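Local coordinates for protein 3-dehydroquinate dehydratase (Clostridium difficile, PDB 4H3D) that catalyses the cis-dehydration of 3-dehydroquinate to 3-dehydroshikimate through an imine with an active-site lysine, the third step of the chorismate pathway, at residues B[132-135]-B[136-140]; B[101-104]-B[105-109]. One frame throughout, in Å; residues are numbered along the deposited sequence.

Contacts 1 and 2 are both local, each made by one continuous run of chain in the outer helical layer of the (beta/alpha)8 barrel, and their centres lie 11 Å apart. Contact 2, at 101-109, sits within helix 98-110 and is mostly buried; contact 1, at 132-140, is the partly buried C-terminal end of helix 125-137 and the turn into strand 141-148. Their chemistry differs accordingly: regular helical bonds with an asparagine amide over a tyrosine ring in contact 2, a helix stop in contact 1. The helices are neighbours, and Phe134 CE2 packs 3.3 Å from Lys106 O. Strand 116-120 follows helix 98-110 and precedes helix 125-137, so the contacts belong to successive beta-alpha-beta units.

Contact 1 (B[132-135]-B[136-140]); sequences VNFA and HKKEV
Val140 N reaches the carbonyl oxygen of Ala135 at 2.9 Å in a nearly straight bond (165°), approaching from above the carbonyl plane. Lys138 N adds a weak bond to the same oxygen, its better one going to Phe134 O, and the two preceding amides, His136 N and Lys137 N, are taken up by Val132 O and Asn133 O, respectively. Glu139 N returns to His136 O at 3.0 Å. With Glu139 at positive phi (61°), the pair of bonds Val140 N to Ala135 O and Glu139 N to His136 O makes a Schellman motif, which ends the helix of a beta-alpha-beta unit and turns the chain into strand 141-148. His136 lies alongside Val132: CE1 meets Val132 CG1 at 3.4 Å, and Val132 O lies over one face of the imidazole, whose NE2 is hydrogen-bonded to Asp171. With CG anti to its own carbonyl carbon (chi1 -59°), Lys138 lies alongside Phe134, and CG makes an off-centre CH-pi contact 4.3 Å from the Phe134 ring centroid; Lys106 adds a cation-pi contact to this ring. On the side facing strand 116-120, Ala135 CB packs 3.9 Å from Val140 CB, and both side chains touch Ile117.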
ATOM      1  N   VAL B 132       9.568  31.299   9.891  1.00 22.59           N
ATOM      2  CA  VAL B 132       9.540  31.054   8.440  1.00 22.93           C
ATOM      3  C   VAL B 132      10.309  32.129   7.667  1.00 24.63           C
ATOM      4  O   VAL B 132      11.119  31.811   6.806  1.00 24.82           O
ATOM      5  CB  VAL B 132       8.111  30.950   7.884  1.00 23.99           C
ATOM      6  CG1 VAL B 132       8.134  30.957   6.356  1.00 24.69           C
ATOM      7  CG2 VAL B 132       7.451  29.712   8.386  1.00 21.33           C
ATOM      8  N   ASN B 133      10.071  33.394   7.989  1.00 25.42           N
ATOM      9  CA  ASN B 133      10.746  34.477   7.292  1.00 28.08           C
ATOM     10  C   ASN B 133      12.255  34.392   7.470  1.00 26.65           C
ATOM     11  O   ASN B 133      13.008  34.591   6.518  1.00 25.48           O
ATOM     12  CB  ASN B 133      10.222  35.849   7.748  1.00 30.26           C
ATOM     13  CG  ASN B 133       8.845  36.167   7.194  1.00 38.98           C
ATOM     14  OD1 ASN B 133       8.464  35.684   6.116  1.00 44.39           O
ATOM     15  ND2 ASN B 133       8.086  37.004   7.921  1.00 43.21           N
ATOM     16  N   PHE B 134      12.701  34.050   8.676  1.00 25.79           N
ATOM     17  CA  PHE B 134      14.121  33.952   8.929  1.00 23.83           C
ATOM     18  C   PHE B 134      14.744  32.762   8.203  1.00 22.59           C
ATOM     19  O   PHE B 134      15.828  32.885   7.615  1.00 24.94           O
ATOM     20  CB  PHE B 134      14.436  33.889  10.417  1.00 24.39           C
ATOM     21  CG  PHE B 134      15.877  34.010  10.695  1.00 26.67           C
ATOM     22  CD1 PHE B 134      16.494  35.256  10.651  1.00 31.43           C
ATOM     23  CD2 PHE B 134      16.651  32.889  10.929  1.00 27.48           C
ATOM     24  CE1 PHE B 134      17.840  35.377  10.877  1.00 34.72           C
ATOM     25  CE2 PHE B 134      18.014  33.009  11.159  1.00 27.98           C
ATOM     26  CZ  PHE B 134      18.606  34.246  11.130  1.00 32.64           C
ATOM     27  N   ALA B 135      14.081  31.610   8.261  1.00 20.77           N
ATOM     28  CA  ALA B 135      14.539  30.436   7.548  1.00 21.28           C
ATOM     29  C   ALA B 135      14.700  30.765   6.070  1.00 20.46           C
ATOM     30  O   ALA B 135      15.716  30.420   5.463  1.00 21.50           O
ATOM     31  CB  ALA B 135      13.554  29.248   7.737  1.00 19.31           C
ATOM     32  N   HIS B 136      13.724  31.451   5.493  1.00 20.58           N
ATOM     33  CA  HIS B 136      13.818  31.783   4.067  1.00 22.68           C
ATOM     34  C   HIS B 136      14.947  32.739   3.768  1.00 25.19           C
ATOM     35  O   HIS B 136      15.604  32.614   2.730  1.00 25.51           O
ATOM     36  CB  HIS B 136      12.504  32.251   3.505  1.00 24.12           C
ATOM     37  CG  HIS B 136      11.493  31.152   3.389  1.00 26.95           C
ATOM     38  ND1 HIS B 136      10.139  31.374   3.463  1.00 23.94           N
ATOM     39  CD2 HIS B 136      11.648  29.811   3.248  1.00 28.58           C
ATOM     40  CE1 HIS B 136       9.499  30.223   3.342  1.00 27.08           C
ATOM     41  NE2 HIS B 136      10.389  29.259   3.210  1.00 27.26           N
ATOM     42  N   LYS B 137      15.207  33.667   4.686  1.00 25.81           N
ATOM     43  CA  LYS B 137      16.323  34.566   4.530  1.00 28.01           C
ATOM     44  C   LYS B 137      17.630  33.768   4.438  1.00 28.30           C
ATOM     45  O   LYS B 137      18.558  34.170   3.749  1.00 32.19           O
ATOM     46  CB  LYS B 137      16.389  35.553   5.693  1.00 30.21           C
ATOM     47  CG  LYS B 137      17.443  36.598   5.531  1.00 34.37           C
ATOM     48  CD  LYS B 137      17.426  37.590   6.648  1.00 39.58           C
ATOM     49  CE  LYS B 137      18.476  38.661   6.406  1.00 43.76           C
ATOM     50  NZ  LYS B 137      18.436  39.721   7.438  1.00 47.93           N
ATOM     51  N   LYS B 138      17.689  32.633   5.125  1.00 28.44           N
ATOM     52  CA  LYS B 138      18.880  31.768   5.134  1.00 29.21           C
ATOM     53  C   LYS B 138      18.791  30.592   4.143  1.00 28.06           C
ATOM     54  O   LYS B 138      19.569  29.666   4.216  1.00 28.16           O
ATOM     55  CB  LYS B 138      19.104  31.223   6.550  1.00 29.81           C
ATOM     56  CG  LYS B 138      19.294  32.294   7.614  1.00 36.54           C
ATOM     57  CD  LYS B 138      20.441  33.253   7.285  1.00 42.70           C
ATOM     58  CE  LYS B 138      21.754  32.502   7.028  1.00 49.61           C
ATOM     59  NZ  LYS B 138      22.866  33.422   6.588  1.00 56.09           N
ATOM     60  N   GLU B 139      17.830  30.627   3.227  1.00 29.26           N
ATOM     61  CA  GLU B 139      17.677  29.578   2.206  1.00 28.12           C
ATOM     62  C   GLU B 139      17.410  28.175   2.807  1.00 27.56           C
ATOM     63  O   GLU B 139      17.824  27.151   2.259  1.00 26.50           O
ATOM     64  CB  GLU B 139      18.897  29.548   1.283  1.00 29.47           C
ATOM     65  CG  GLU B 139      19.278  30.924   0.758  1.00 31.44           C
ATOM     66  CD  GLU B 139      20.380  30.889  -0.299  1.00 36.32           C
ATOM     67  OE1 GLU B 139      21.532  31.195   0.042  1.00 39.41           O
ATOM     68  OE2 GLU B 139      20.090  30.546  -1.463  1.00 35.19           O
ATOM     69  N   VAL B 140      16.713  28.164   3.931  1.00 22.63           N
ATOM     70  CA  VAL B 140      16.309  26.953   4.594  1.00 22.05           C
ATOM     71  C   VAL B 140      14.848  26.697   4.223  1.00 22.75           C
ATOM     72  O   VAL B 140      14.042  27.616   4.253  1.00 24.60           O
ATOM     73  CB  VAL B 140      16.448  27.101   6.122  1.00 19.94           C
ATOM     74  CG1 VAL B 140      15.872  25.853   6.869  1.00 18.31           C
ATOM     75  CG2 VAL B 140      17.887  27.344   6.481  1.00 20.00           C
TER

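Contact 2 (B[101-104]-B[105-109]); sequences YTTL and NKEIS
Thr103 O receives Glu107 N at 2.8 Å, and the equivalent bonds from Lys106 N to Thr102 O and Ile108 N to Leu104 O continue the helix. Lys106 and Glu107 send their charges to Glu130 and Lys66, salt bridges that tie this barrel helix to the helices on either side. Asn105 O is gripped from opposite faces of its plane by Ser109 N and by Ser109 OG, the latter at 2.8 Å. Tyr101 O takes Asn105 N at 3.2 Å, almost straight at 171°, and Asn105 ND2 in a weak, bent bond. That ND2 also stands 3.6 Å above the centre of the Tyr101 ring, with amide and ring planes 73° apart. Tyr101 CG, anti to the backbone N (chi1 178°), lies beside the carbonyl carbon and brings the ring next to the amide; its OH is hydrogen-bonded to Glu120 N, and its side chain is about 6 Å from that of Arg86, which binds 3-dehydroquinate. Farther out, Thr102 CG2 lies beside Lys106 CD at 3.8 Å, and Leu104 CD1 meets Ile108 CG1 at 4.0 Å, on the side facing Phe83 and helix 62-76. The NH2 of the buried Asn105 amide thus meets a carbonyl oxygen, through a weak bond, and the face of a tyrosine ring, which together probably restrict its rotation.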
ATOM      1  N   TYR B 101      11.709  27.972  21.750  1.00 24.33           N
ATOM      2  CA  TYR B 101      11.385  27.243  20.525  1.00 23.62           C
ATOM      3  C   TYR B 101      11.757  28.098  19.322  1.00 22.62           C
ATOM      4  O   TYR B 101      12.357  27.615  18.369  1.00 19.85           O
ATOM      5  CB  TYR B 101       9.898  26.894  20.497  1.00 24.04           C
ATOM      6  CG  TYR B 101       9.413  26.182  19.266  1.00 22.56           C
ATOM      7  CD1 TYR B 101       9.449  24.801  19.173  1.00 25.38           C
ATOM      8  CD2 TYR B 101       8.864  26.894  18.204  1.00 24.25           C
ATOM      9  CE1 TYR B 101       8.973  24.144  18.028  1.00 22.44           C
ATOM     10  CE2 TYR B 101       8.391  26.258  17.076  1.00 24.12           C
ATOM     11  CZ  TYR B 101       8.449  24.878  16.992  1.00 26.16           C
ATOM     12  OH  TYR B 101       7.966  24.254  15.864  1.00 22.04           O
ATOM     13  N   THR B 102      11.384  29.372  19.390  1.00 23.20           N
ATOM     14  CA  THR B 102      11.670  30.342  18.340  1.00 24.25           C
ATOM     15  C   THR B 102      13.178  30.558  18.193  1.00 22.86           C
ATOM     16  O   THR B 102      13.712  30.457  17.094  1.00 23.33           O
ATOM     17  CB  THR B 102      10.968  31.677  18.642  1.00 24.90           C
ATOM     18  OG1 THR B 102       9.554  31.440  18.763  1.00 28.56           O
ATOM     19  CG2 THR B 102      11.228  32.705  17.542  1.00 25.83           C
ATOM     20  N   THR B 103      13.849  30.813  19.305  1.00 23.00           N
ATOM     21  CA  THR B 103      15.302  31.029  19.319  1.00 25.35           C
ATOM     22  C   THR B 103      16.062  29.822  18.785  1.00 24.02           C
ATOM     23  O   THR B 103      16.965  29.968  17.960  1.00 24.86           O
ATOM     24  CB  THR B 103      15.810  31.342  20.750  1.00 27.00           C
ATOM     25  OG1 THR B 103      15.161  32.515  21.234  1.00 30.63           O
ATOM     26  CG2 THR B 103      17.329  31.570  20.755  1.00 28.57           C
ATOM     27  N   LEU B 104      15.715  28.632  19.264  1.00 22.85           N
ATOM     28  CA  LEU B 104      16.377  27.409  18.799  1.00 22.20           C
ATOM     29  C   LEU B 104      16.298  27.281  17.274  1.00 22.96           C
ATOM     30  O   LEU B 104      17.314  27.110  16.594  1.00 21.43           O
ATOM     31  CB  LEU B 104      15.744  26.189  19.452  1.00 22.75           C
ATOM     32  CG  LEU B 104      16.265  24.805  19.068  1.00 20.69           C
ATOM     33  CD1 LEU B 104      17.751  24.635  19.422  1.00 20.02           C
ATOM     34  CD2 LEU B 104      15.430  23.751  19.751  1.00 18.88           C
ATOM     35  N   ASN B 105      15.088  27.355  16.728  1.00 22.72           N
ATOM     36  CA  ASN B 105      14.936  27.225  15.287  1.00 22.05           C
ATOM     37  C   ASN B 105      15.637  28.318  14.479  1.00 22.17           C
ATOM     38  O   ASN B 105      16.182  28.051  13.409  1.00 21.25           O
ATOM     39  CB  ASN B 105      13.472  27.146  14.923  1.00 22.48           C
ATOM     40  CG  ASN B 105      12.905  25.775  15.159  1.00 24.43           C
ATOM     41  OD1 ASN B 105      13.348  24.804  14.550  1.00 21.51           O
ATOM     42  ND2 ASN B 105      11.911  25.683  16.041  1.00 21.35           N
ATOM     43  N   LYS B 106      15.605  29.544  14.976  1.00 22.00           N
ATOM     44  CA  LYS B 106      16.263  30.641  14.285  1.00 23.53           C
ATOM     45  C   LYS B 106      17.771  30.473  14.323  1.00 24.64           C
ATOM     46  O   LYS B 106      18.436  30.594  13.312  1.00 24.92           O
ATOM     47  CB  LYS B 106      15.845  31.976  14.897  1.00 23.06           C
ATOM     48  CG  LYS B 106      14.392  32.334  14.597  1.00 25.74           C
ATOM     49  CD  LYS B 106      14.014  33.710  15.143  1.00 31.20           C
ATOM     50  CE  LYS B 106      14.665  34.847  14.388  1.00 35.24           C
ATOM     51  NZ  LYS B 106      14.474  36.154  15.113  1.00 38.89           N
ATOM     52  N   GLU B 107      18.307  30.172  15.497  1.00 24.12           N
ATOM     53  CA  GLU B 107      19.743  30.019  15.644  1.00 27.70           C
ATOM     54  C   GLU B 107      20.277  28.877  14.817  1.00 26.70           C
ATOM     55  O   GLU B 107      21.359  28.986  14.228  1.00 25.33           O
ATOM     56  CB  GLU B 107      20.117  29.804  17.115  1.00 29.82           C
ATOM     57  CG  GLU B 107      20.078  31.059  17.931  1.00 37.46           C
ATOM     58  CD  GLU B 107      21.232  31.985  17.604  1.00 47.72           C
ATOM     59  OE1 GLU B 107      22.365  31.487  17.375  1.00 50.82           O
ATOM     60  OE2 GLU B 107      21.008  33.212  17.585  1.00 56.62           O
ATOM     61  N   ILE B 108      19.535  27.773  14.767  1.00 25.04           N
ATOM     62  CA  ILE B 108      19.986  26.629  14.012  1.00 23.61           C
ATOM     63  C   ILE B 108      19.871  26.910  12.514  1.00 23.44           C
ATOM     64  O   ILE B 108      20.757  26.512  11.751  1.00 22.02           O
ATOM     65  CB  ILE B 108      19.260  25.320  14.433  1.00 24.83           C
ATOM     66  CG1 ILE B 108      19.595  24.991  15.884  1.00 25.34           C
ATOM     67  CG2 ILE B 108      19.669  24.146  13.531  1.00 19.06           C
ATOM     68  CD1 ILE B 108      21.072  25.058  16.221  1.00 28.81           C
ATOM     69  N   SER B 109      18.806  27.603  12.095  1.00 22.48           N
ATOM     70  CA  SER B 109      18.668  27.992  10.677  1.00 22.86           C
ATOM     71  C   SER B 109      19.821  28.880  10.275  1.00 24.21           C
ATOM     72  O   SER B 109      20.279  28.825   9.152  1.00 24.32           O
ATOM     73  CB  SER B 109      17.373  28.771  10.418  1.00 21.71           C
ATOM     74  OG  SER B 109      16.235  27.993  10.650  1.00 20.61           O
TER